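Local coordinates for phosphodiesterase (Candida albicans, PDB 6CPU), which belongs to the cyclic nucleotide phosphodiesterase family of the HD superfamily, a largely helical protein whose model carries one zinc and one magnesium site, at residues Ser384-Asn388 with Lys389-Ile393; Ile393-Pro396 with Asp397-Thr400; Ile337-Leu340 with Gly341-Ala345; Tyr187-Met190 with Ile191-Asn195. All coordinates share one frame; numbering follows the deposited sequence.

Contact 1 (Ser384-Asn388 with Lys389-Ile393); sequences SLFIN and KVLRI
F386 and L391 make the tight side of this helical stretch, the leucine lying across one face of the phenyl ring. L391 CG sits 4.1 Å from the F386 ring centroid and only 16° off the ring normal, while L391 CD1 reaches F386 CE2 at 3.5 Å. The ring can reach this far along the helix because CG of F386 stands opposite its own backbone N (chi1 -172°). V390 meets the same ring obliquely, with its CB 3.9 Å from F386 CD1. I387 extends the apolar patch, its CD1 touching CD1 of L391 at 3.9 Å.

The backbone here is wider than a regular alpha helix. L391 N reaches back five residues to F386 O at 2.9 Å with a nearly straight bond (169°); R392 N spans the same five residues to I387 O, also at 2.9 Å, but its bond is more bent. K389 N keeps the ordinary four-residue spacing to L385 O.

On the looser side S384, N388 and R392 are partly exposed. N388 O accepts a hydrogen bond from R175, whereas R392 NH2 makes a long, weak ion pair with E177. Around helix 377-394, helix 411-421 receives F386, I387 and L391 through I415 and I419, helix 165-173 packs on L385 through I168 and L169, and helix 177-193 meets R392 and I393.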
loop_
_atom_site.group_PDB
_atom_site.type_symbol
_atom_site.label_atom_id
_atom_site.label_comp_id
_atom_site.label_asym_id
_atom_site.label_seq_id
_atom_site.Cartn_x
_atom_site.Cartn_y
_atom_site.Cartn_z
ATOM N N SER A 384 -7.254 7.032 -8.377
ATOM C CA SER A 384 -8.145 8.102 -7.973
ATOM C C SER A 384 -7.976 8.383 -6.482
ATOM O O SER A 384 -7.829 9.542 -6.062
ATOM C CB SER A 384 -9.585 7.753 -8.326
ATOM O OG SER A 384 -10.417 8.878 -8.084
ATOM N N LEU A 385 -7.975 7.329 -5.678
ATOM C CA LEU A 385 -7.687 7.476 -4.248
ATOM C C LEU A 385 -6.325 8.065 -3.950
ATOM O O LEU A 385 -6.203 8.958 -3.123
ATOM C CB LEU A 385 -7.795 6.133 -3.515
ATOM C CG LEU A 385 -9.090 5.956 -2.750
ATOM C CD1 LEU A 385 -10.266 5.924 -3.702
ATOM C CD2 LEU A 385 -9.045 4.704 -1.884
ATOM N N PHE A 386 -5.276 7.529 -4.559
ATOM C CA PHE A 386 -3.941 7.980 -4.192
ATOM C C PHE A 386 -3.754 9.466 -4.487
ATOM O O PHE A 386 -3.202 10.212 -3.664
ATOM C CB PHE A 386 -2.876 7.151 -4.888
ATOM C CG PHE A 386 -1.484 7.438 -4.422
ATOM C CD1 PHE A 386 -1.153 7.400 -3.063
ATOM C CD2 PHE A 386 -0.488 7.708 -5.334
ATOM C CE1 PHE A 386 0.156 7.652 -2.648
ATOM C CE2 PHE A 386 0.815 7.955 -4.923
ATOM C CZ PHE A 386 1.137 7.917 -3.583
ATOM N N ILE A 387 -4.249 9.910 -5.635
ATOM C CA ILE A 387 -4.125 11.323 -5.984
ATOM C C ILE A 387 -5.049 12.176 -5.123
ATOM O O ILE A 387 -4.609 13.157 -4.538
ATOM C CB ILE A 387 -4.429 11.605 -7.474
ATOM C CG1 ILE A 387 -3.492 10.814 -8.401
ATOM C CG2 ILE A 387 -4.372 13.121 -7.744
ATOM C CD1 ILE A 387 -2.007 11.025 -8.159
ATOM N N ASN A 388 -6.326 11.805 -5.030
ATOM C CA ASN A 388 -7.322 12.716 -4.480
ATOM C C ASN A 388 -7.462 12.651 -2.971
ATOM O O ASN A 388 -7.825 13.645 -2.344
ATOM C CB ASN A 388 -8.662 12.485 -5.131
ATOM C CG ASN A 388 -8.608 12.696 -6.634
ATOM O OD1 ASN A 388 -8.074 13.689 -7.108
ATOM N ND2 ASN A 388 -9.164 11.774 -7.370
ATOM N N LYS A 389 -7.176 11.488 -2.386
ATOM C CA LYS A 389 -7.190 11.374 -0.931
ATOM C C LYS A 389 -5.826 11.680 -0.333
ATOM O O LYS A 389 -5.732 12.465 0.602
ATOM C CB LYS A 389 -7.668 9.987 -0.474
ATOM C CG LYS A 389 -7.615 9.777 1.035
ATOM C CD LYS A 389 -8.281 8.469 1.434
ATOM C CE LYS A 389 -8.031 8.116 2.898
ATOM N NZ LYS A 389 -8.572 9.132 3.828
ATOM N N VAL A 390 -4.778 11.026 -0.827
ATOM C CA VAL A 390 -3.471 11.106 -0.189
ATOM C C VAL A 390 -2.660 12.332 -0.644
ATOM O O VAL A 390 -2.397 13.223 0.163
ATOM C CB VAL A 390 -2.660 9.805 -0.383
ATOM C CG1 VAL A 390 -1.284 9.940 0.244
ATOM C CG2 VAL A 390 -3.404 8.636 0.230
ATOM N N LEU A 391 -2.283 12.390 -1.916
ATOM C CA LEU A 391 -1.323 13.412 -2.366
ATOM C C LEU A 391 -1.915 14.821 -2.407
ATOM O O LEU A 391 -1.213 15.780 -2.088
ATOM C CB LEU A 391 -0.703 13.042 -3.721
ATOM C CG LEU A 391 0.129 11.750 -3.779
ATOM C CD1 LEU A 391 0.560 11.464 -5.203
ATOM C CD2 LEU A 391 1.349 11.831 -2.860
ATOM N N ARG A 392 -3.194 14.955 -2.776
ATOM C CA ARG A 392 -3.835 16.285 -2.833
ATOM C C ARG A 392 -3.807 16.984 -1.474
ATOM O O ARG A 392 -3.691 18.210 -1.401
ATOM C CB ARG A 392 -5.282 16.179 -3.342
ATOM C CG ARG A 392 -6.039 17.506 -3.450
ATOM C CD ARG A 392 -5.405 18.421 -4.490
ATOM N NE ARG A 392 -5.974 19.769 -4.469
ATOM C CZ ARG A 392 -5.583 20.775 -3.683
ATOM N NH1 ARG A 392 -4.623 20.631 -2.767
ATOM N NH2 ARG A 392 -6.194 21.953 -3.804
ATOM N N ILE A 393 -3.938 16.194 -0.404
ATOM C CA ILE A 393 -3.897 16.698 0.972
ATOM C C ILE A 393 -2.471 16.742 1.534
ATOM O O ILE A 393 -2.059 17.751 2.101
ATOM C CB ILE A 393 -4.809 15.840 1.894
ATOM C CG1 ILE A 393 -6.248 15.819 1.364
ATOM C CG2 ILE A 393 -4.740 16.308 3.347
ATOM C CD1 ILE A 393 -6.855 17.173 1.052
#

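Contact 2 (Ile393-Pro396 with Asp397-Thr400); sequences ICWP and DLLT
W395 breaks out of helical geometry (phi -151°), takes the N-cap position of the next helix, and accepts L398 N on its carbonyl O at 3.0 Å. This three-residue bond is bent, and its donor stands above the carbonyl plane instead of on a lone pair. P396, which has no N-H to offer, fills the first helical position; its own carbonyl O takes a weak bond from L399 N at 3.1 Å.

The side chains repeat the W395-L398 pairing. L398 CB lies almost squarely over the five-membered ring of the indole, 3.6 Å from its centroid and 8° off the normal. Its CG is turned opposite the backbone N (chi1 175°), which carries CD2 onward over the six-membered part, 3.9 Å from W395 CE3. One leucine thus lies across both rings of the indole on the same face. L399 heads elsewhere, with its CB 3.5 Å from P396 O.

D397 and T400 form the exposed side of the turn, T400 OG1 giving a weak bond back to D397 O. In the fold, the short helix 396-400 turns back against helix 377-394, where L399 rests on I387 and L391. L398 and the indole both press on V344 of helix 336-348, and F259 of helix 253-264 meets the W395 ring edge-to-face.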
loop_
_atom_site.group_PDB
_atom_site.type_symbol
_atom_site.label_atom_id
_atom_site.label_comp_id
_atom_site.label_asym_id
_atom_site.label_seq_id
_atom_site.Cartn_x
_atom_site.Cartn_y
_atom_site.Cartn_z
ATOM N N ILE A 393 -3.938 16.194 -0.404
ATOM C CA ILE A 393 -3.897 16.698 0.972
ATOM C C ILE A 393 -2.471 16.742 1.534
ATOM O O ILE A 393 -2.059 17.751 2.101
ATOM C CB ILE A 393 -4.809 15.840 1.894
ATOM C CG1 ILE A 393 -6.248 15.819 1.364
ATOM C CG2 ILE A 393 -4.740 16.308 3.347
ATOM C CD1 ILE A 393 -6.855 17.173 1.052
ATOM N N CYS A 394 -1.712 15.660 1.376
ATOM C CA CYS A 394 -0.396 15.531 1.998
ATOM C C CYS A 394 0.769 16.168 1.240
ATOM O O CYS A 394 1.745 16.569 1.866
ATOM C CB CYS A 394 -0.051 14.066 2.209
ATOM S SG CYS A 394 -1.173 13.273 3.360
ATOM N N TRP A 395 0.674 16.247 -0.081
ATOM C CA TRP A 395 1.807 16.653 -0.919
ATOM C C TRP A 395 1.329 17.339 -2.216
ATOM O O TRP A 395 1.761 16.979 -3.314
ATOM C CB TRP A 395 2.665 15.414 -1.232
ATOM C CG TRP A 395 4.124 15.668 -1.448
ATOM C CD1 TRP A 395 4.742 16.882 -1.641
ATOM C CD2 TRP A 395 5.154 14.683 -1.523
ATOM N NE1 TRP A 395 6.089 16.699 -1.828
ATOM C CE2 TRP A 395 6.370 15.360 -1.762
ATOM C CE3 TRP A 395 5.170 13.288 -1.418
ATOM C CZ2 TRP A 395 7.592 14.681 -1.903
ATOM C CZ3 TRP A 395 6.384 12.619 -1.550
ATOM C CH2 TRP A 395 7.574 13.314 -1.790
ATOM N N PRO A 396 0.434 18.339 -2.091
ATOM C CA PRO A 396 -0.147 18.961 -3.285
ATOM C C PRO A 396 0.880 19.584 -4.235
ATOM O O PRO A 396 0.683 19.561 -5.456
ATOM C CB PRO A 396 -1.083 20.037 -2.714
ATOM C CG PRO A 396 -0.627 20.263 -1.323
ATOM C CD PRO A 396 -0.077 18.951 -0.854
ATOM N N ASP A 397 1.975 20.103 -3.688
ATOM C CA ASP A 397 3.003 20.705 -4.530
ATOM C C ASP A 397 3.793 19.676 -5.357
ATOM O O ASP A 397 4.377 20.041 -6.374
ATOM C CB ASP A 397 3.930 21.606 -3.706
ATOM C CG ASP A 397 3.224 22.862 -3.178
ATOM O OD1 ASP A 397 2.056 23.134 -3.544
ATOM O OD2 ASP A 397 3.852 23.596 -2.393
ATOM N N LEU A 398 3.800 18.397 -4.974
ATOM C CA LEU A 398 4.374 17.379 -5.857
ATOM C C LEU A 398 3.506 17.185 -7.111
ATOM O O LEU A 398 4.038 16.979 -8.201
ATOM C CB LEU A 398 4.597 16.031 -5.135
ATOM C CG LEU A 398 5.091 14.849 -5.994
ATOM C CD1 LEU A 398 6.536 15.038 -6.436
ATOM C CD2 LEU A 398 4.951 13.515 -5.274
ATOM N N LEU A 399 2.184 17.252 -6.956
ATOM C CA LEU A 399 1.262 16.994 -8.060
ATOM C C LEU A 399 1.380 18.010 -9.196
ATOM O O LEU A 399 1.212 17.649 -10.358
ATOM C CB LEU A 399 -0.184 16.952 -7.570
ATOM C CG LEU A 399 -0.532 15.787 -6.629
ATOM C CD1 LEU A 399 -1.971 15.904 -6.153
ATOM C CD2 LEU A 399 -0.279 14.444 -7.311
ATOM N N THR A 400 1.680 19.256 -8.847
ATOM C CA THR A 400 1.767 20.352 -9.823
ATOM C C THR A 400 3.168 20.556 -10.416
ATOM O O THR A 400 3.332 21.352 -11.344
ATOM C CB THR A 400 1.297 21.679 -9.205
ATOM O OG1 THR A 400 2.016 21.933 -8.001
ATOM C CG2 THR A 400 -0.202 21.645 -8.905
#

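Contact 3 (Ile337-Leu340 with Gly341-Ala345); sequences IQTL and GLLVA
V344 N gives the shortest sound bond here, 2.8 Å to L340 O and almost straight at 172°. The same carbonyl O touches V344 CG2 at 3.4 Å, so the valine closes over the oxygen with one methyl as well as its N-H. That methyl stands opposite the valine's own carbonyl carbon (chi1 170° places CG1 opposite the N instead) and also meets L340 CD1 at 4.1 Å, the two side chains running obliquely past each other.

One residue back, L343 does something similar to T339. L343 N bonds to T339 O at 3.1 Å, and L343 CG packs against that oxygen at 3.3 Å, while its CD1 reaches T339 CG2 at 4.2 Å. G341 brings only its backbone, bonding through N to I337 O at 2.9 Å.

The polar side chains of the first turn look outward from this pairing. T339 OG1 bonds to the carbonyl of N335 just before the helix, and Q338 NE2 goes to I403 O. The apolar ones are shared among helices: L340 and L343 on helix 227-242, L342 on helices 446-462 and 276-292. This is a regular, buried alpha helix in the core of the phosphodiesterase fold, and it runs on toward H349 and D350, the adjacent histidine and aspartate that bind zinc and are typical of HD-superfamily proteins.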
loop_
_atom_site.group_PDB
_atom_site.type_symbol
_atom_site.label_atom_id
_atom_site.label_comp_id
_atom_site.label_asym_id
_atom_site.label_seq_id
_atom_site.Cartn_x
_atom_site.Cartn_y
_atom_site.Cartn_z
ATOM N N ILE A 337 13.411 14.084 -10.592
ATOM C CA ILE A 337 11.988 14.268 -10.258
ATOM C C ILE A 337 11.117 13.140 -10.813
ATOM O O ILE A 337 10.174 12.707 -10.151
ATOM C CB ILE A 337 11.442 15.663 -10.646
ATOM C CG1 ILE A 337 10.105 15.911 -9.935
ATOM C CG2 ILE A 337 11.294 15.816 -12.155
ATOM C CD1 ILE A 337 9.683 17.362 -9.923
ATOM N N GLN A 338 11.444 12.645 -12.005
ATOM C CA GLN A 338 10.770 11.485 -12.580
ATOM C C GLN A 338 11.040 10.219 -11.770
ATOM O O GLN A 338 10.173 9.350 -11.647
ATOM C CB GLN A 338 11.225 11.247 -14.017
ATOM C CG GLN A 338 10.841 12.353 -14.980
ATOM C CD GLN A 338 11.782 12.439 -16.172
ATOM O OE1 GLN A 338 12.504 11.486 -16.483
ATOM N NE2 GLN A 338 11.791 13.591 -16.829
ATOM N N THR A 339 12.258 10.103 -11.249
ATOM C CA THR A 339 12.622 8.991 -10.376
ATOM C C THR A 339 11.774 9.039 -9.089
ATOM O O THR A 339 11.253 8.016 -8.650
ATOM C CB THR A 339 14.130 9.032 -10.030
ATOM O OG1 THR A 339 14.898 8.911 -11.234
ATOM C CG2 THR A 339 14.507 7.915 -9.084
ATOM N N LEU A 340 11.645 10.227 -8.505
ATOM C CA LEU A 340 10.807 10.426 -7.312
ATOM C C LEU A 340 9.341 10.102 -7.622
ATOM O O LEU A 340 8.675 9.426 -6.840
ATOM C CB LEU A 340 10.917 11.854 -6.779
ATOM C CG LEU A 340 10.072 12.195 -5.538
ATOM C CD1 LEU A 340 10.425 11.295 -4.371
ATOM C CD2 LEU A 340 10.224 13.657 -5.138
ATOM N N GLY A 341 8.859 10.570 -8.772
ATOM C CA GLY A 341 7.499 10.271 -9.226
ATOM C C GLY A 341 7.220 8.787 -9.368
ATOM O O GLY A 341 6.132 8.324 -9.022
ATOM N N LEU A 342 8.203 8.039 -9.872
ATOM C CA LEU A 342 8.072 6.597 -10.020
ATOM C C LEU A 342 7.978 5.940 -8.644
ATOM O O LEU A 342 7.138 5.059 -8.422
ATOM C CB LEU A 342 9.266 6.011 -10.779
ATOM C CG LEU A 342 9.076 4.739 -11.614
ATOM C CD1 LEU A 342 10.363 3.930 -11.629
ATOM C CD2 LEU A 342 7.932 3.839 -11.177
ATOM N N LEU A 343 8.853 6.367 -7.735
ATOM C CA LEU A 343 8.868 5.821 -6.383
ATOM C C LEU A 343 7.560 6.112 -5.643
ATOM O O LEU A 343 7.004 5.219 -5.015
ATOM C CB LEU A 343 10.040 6.377 -5.591
ATOM C CG LEU A 343 11.393 5.902 -6.127
ATOM C CD1 LEU A 343 12.515 6.729 -5.532
ATOM C CD2 LEU A 343 11.585 4.424 -5.857
ATOM N N VAL A 344 7.089 7.355 -5.721
ATOM C CA VAL A 344 5.797 7.730 -5.130
ATOM C C VAL A 344 4.650 6.902 -5.745
ATOM O O VAL A 344 3.807 6.385 -5.013
ATOM C CB VAL A 344 5.551 9.258 -5.191
ATOM C CG1 VAL A 344 4.130 9.612 -4.805
ATOM C CG2 VAL A 344 6.517 9.984 -4.258
ATOM N N ALA A 345 4.633 6.724 -7.063
ATOM C CA ALA A 345 3.614 5.865 -7.688
ATOM C C ALA A 345 3.666 4.428 -7.218
ATOM O O ALA A 345 2.627 3.826 -6.975
ATOM C CB ALA A 345 3.711 5.918 -9.208
#

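Contact 4 (Tyr187-Met190 with Ile191-Asn195); sequences YRLM and IEEIN
I191 lies over Y187 in the last turns of an alpha helix, a regular run of four-residue backbone bonds that ends where I194 leaves helical geometry. The methyl CD1 of I191 sits 3.7 Å from the Y187 ring centroid, 24° off the normal, and closes to 3.5 Å from Y187 CE2. The first torsion of Y187 (174°) puts the ring opposite its own backbone N, where this methyl can cover its face. The same methyl is 3.9 Å from NH1 of R188, whose side chain runs beside the isoleucine; that NH1 makes its salt bridge with E255 of helix 253-264.

E192 follows on the exposed side, its N bonded to R188 O at 3.0 Å and its OE2 only brushing L189 CD1 at 4.0 Å.

E193 N continues the pattern to L189 O. In its carboxylate, OE1 is bonded to S77 OG and OE2 to the backbone N of L79.

I194 departs from helical angles yet still bonds through N to M190 O at 2.7 Å. Its side chain packs on helix 25-34 and runs alongside M190, pointing the same way, so that I194 CD1 lies 4.1 Å from both CB and CG of M190.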
loop_
_atom_site.group_PDB
_atom_site.type_symbol
_atom_site.label_atom_id
_atom_site.label_comp_id
_atom_site.label_asym_id
_atom_site.label_seq_id
_atom_site.Cartn_x
_atom_site.Cartn_y
_atom_site.Cartn_z
ATOM N N TYR A 187 -3.962 18.379 8.617
ATOM C CA TYR A 187 -2.780 17.561 8.364
ATOM C C TYR A 187 -1.536 18.253 8.932
ATOM O O TYR A 187 -0.747 17.654 9.668
ATOM C CB TYR A 187 -2.625 17.328 6.871
ATOM C CG TYR A 187 -1.362 16.603 6.476
ATOM C CD1 TYR A 187 -1.110 15.309 6.929
ATOM C CD2 TYR A 187 -0.436 17.194 5.630
ATOM C CE1 TYR A 187 0.047 14.641 6.561
ATOM C CE2 TYR A 187 0.712 16.534 5.259
ATOM C CZ TYR A 187 0.949 15.259 5.729
ATOM O OH TYR A 187 2.099 14.609 5.352
ATOM N N ARG A 188 -1.399 19.541 8.627
ATOM C CA ARG A 188 -0.237 20.302 9.081
ATOM C C ARG A 188 -0.210 20.462 10.605
ATOM O O ARG A 188 0.858 20.447 11.215
ATOM C CB ARG A 188 -0.184 21.657 8.366
ATOM C CG ARG A 188 0.010 21.547 6.860
ATOM C CD ARG A 188 1.424 21.120 6.493
ATOM N NE ARG A 188 1.506 20.529 5.158
ATOM C CZ ARG A 188 2.608 19.991 4.640
ATOM N NH1 ARG A 188 3.741 19.979 5.331
ATOM N NH2 ARG A 188 2.588 19.463 3.419
ATOM N N LEU A 189 -1.387 20.568 11.213
ATOM C CA LEU A 189 -1.517 20.634 12.666
ATOM C C LEU A 189 -0.977 19.356 13.302
ATOM O O LEU A 189 -0.243 19.401 14.286
ATOM C CB LEU A 189 -2.982 20.850 13.057
ATOM C CG LEU A 189 -3.346 21.838 14.154
ATOM C CD1 LEU A 189 -2.710 23.214 13.909
ATOM C CD2 LEU A 189 -4.856 21.962 14.214
ATOM N N MET A 190 -1.327 18.206 12.731
ATOM C CA MET A 190 -0.801 16.944 13.252
ATOM C C MET A 190 0.715 16.848 13.140
ATOM O O MET A 190 1.357 16.337 14.049
ATOM C CB MET A 190 -1.464 15.750 12.565
ATOM C CG MET A 190 -2.897 15.572 13.004
ATOM S SD MET A 190 -3.663 14.076 12.358
ATOM C CE MET A 190 -3.887 14.538 10.637
ATOM N N ILE A 191 1.289 17.343 12.048
ATOM C CA ILE A 191 2.743 17.335 11.868
ATOM C C ILE A 191 3.402 18.193 12.950
ATOM O O ILE A 191 4.448 17.833 13.492
ATOM C CB ILE A 191 3.136 17.840 10.475
ATOM C CG1 ILE A 191 2.763 16.776 9.427
ATOM C CG2 ILE A 191 4.625 18.165 10.398
ATOM C CD1 ILE A 191 2.668 17.299 8.010
ATOM N N GLU A 192 2.746 19.304 13.262
ATOM C CA GLU A 192 3.231 20.260 14.252
ATOM C C GLU A 192 3.208 19.686 15.667
ATOM O O GLU A 192 4.153 19.886 16.438
ATOM C CB GLU A 192 2.371 21.523 14.184
ATOM C CG GLU A 192 3.021 22.765 14.761
ATOM C CD GLU A 192 2.075 23.954 14.785
ATOM O OE1 GLU A 192 2.171 24.761 15.730
ATOM O OE2 GLU A 192 1.226 24.074 13.876
ATOM N N GLU A 193 2.148 18.950 16.004
ATOM C CA GLU A 193 1.957 18.450 17.374
ATOM C C GLU A 193 2.320 16.991 17.639
ATOM O O GLU A 193 2.608 16.634 18.779
ATOM C CB GLU A 193 0.521 18.685 17.809
ATOM C CG GLU A 193 0.155 20.165 17.844
ATOM C CD GLU A 193 -1.150 20.425 18.567
ATOM O OE1 GLU A 193 -1.426 19.773 19.598
ATOM O OE2 GLU A 193 -1.910 21.291 18.103
ATOM N N ILE A 194 2.293 16.141 16.618
ATOM C CA ILE A 194 2.591 14.717 16.826
ATOM C C ILE A 194 4.005 14.400 16.395
ATOM O O ILE A 194 4.435 14.826 15.329
ATOM C CB ILE A 194 1.600 13.816 16.063
ATOM C CG1 ILE A 194 0.200 14.035 16.630
ATOM C CG2 ILE A 194 2.022 12.347 16.157
ATOM C CD1 ILE A 194 -0.908 13.343 15.878
ATOM N N ASN A 195 4.720 13.656 17.239
ATOM C CA ASN A 195 6.060 13.174 16.934
ATOM C C ASN A 195 5.942 11.745 16.389
ATOM O O ASN A 195 5.897 10.781 17.141
ATOM C CB ASN A 195 6.946 13.218 18.188
ATOM C CG ASN A 195 8.428 13.212 17.859
ATOM O OD1 ASN A 195 8.830 13.570 16.754
ATOM N ND2 ASN A 195 9.249 12.810 18.819
#

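Going from the N terminus, contact 4 comes first, then contact 3, contact 1 and contact 2. Each is made within one continuous stretch, so none closes a long loop, and none nests within or crosses another. Contacts 1 and 2 share I393, one residue before helix 377-394 ends; after W395 the short helix 396-400 begins. V344 of contact 3 bridges to both, meeting contact 1 through its O on the F386 ring and its CG1 on L391. On another flank, the Y187 ring of contact 4 packs on the carbonyls of I393 and C394, joining helix 177-193 to the same corner. Contacts 3 and 4 do not touch, their nearest atoms lying about 12 Å apart.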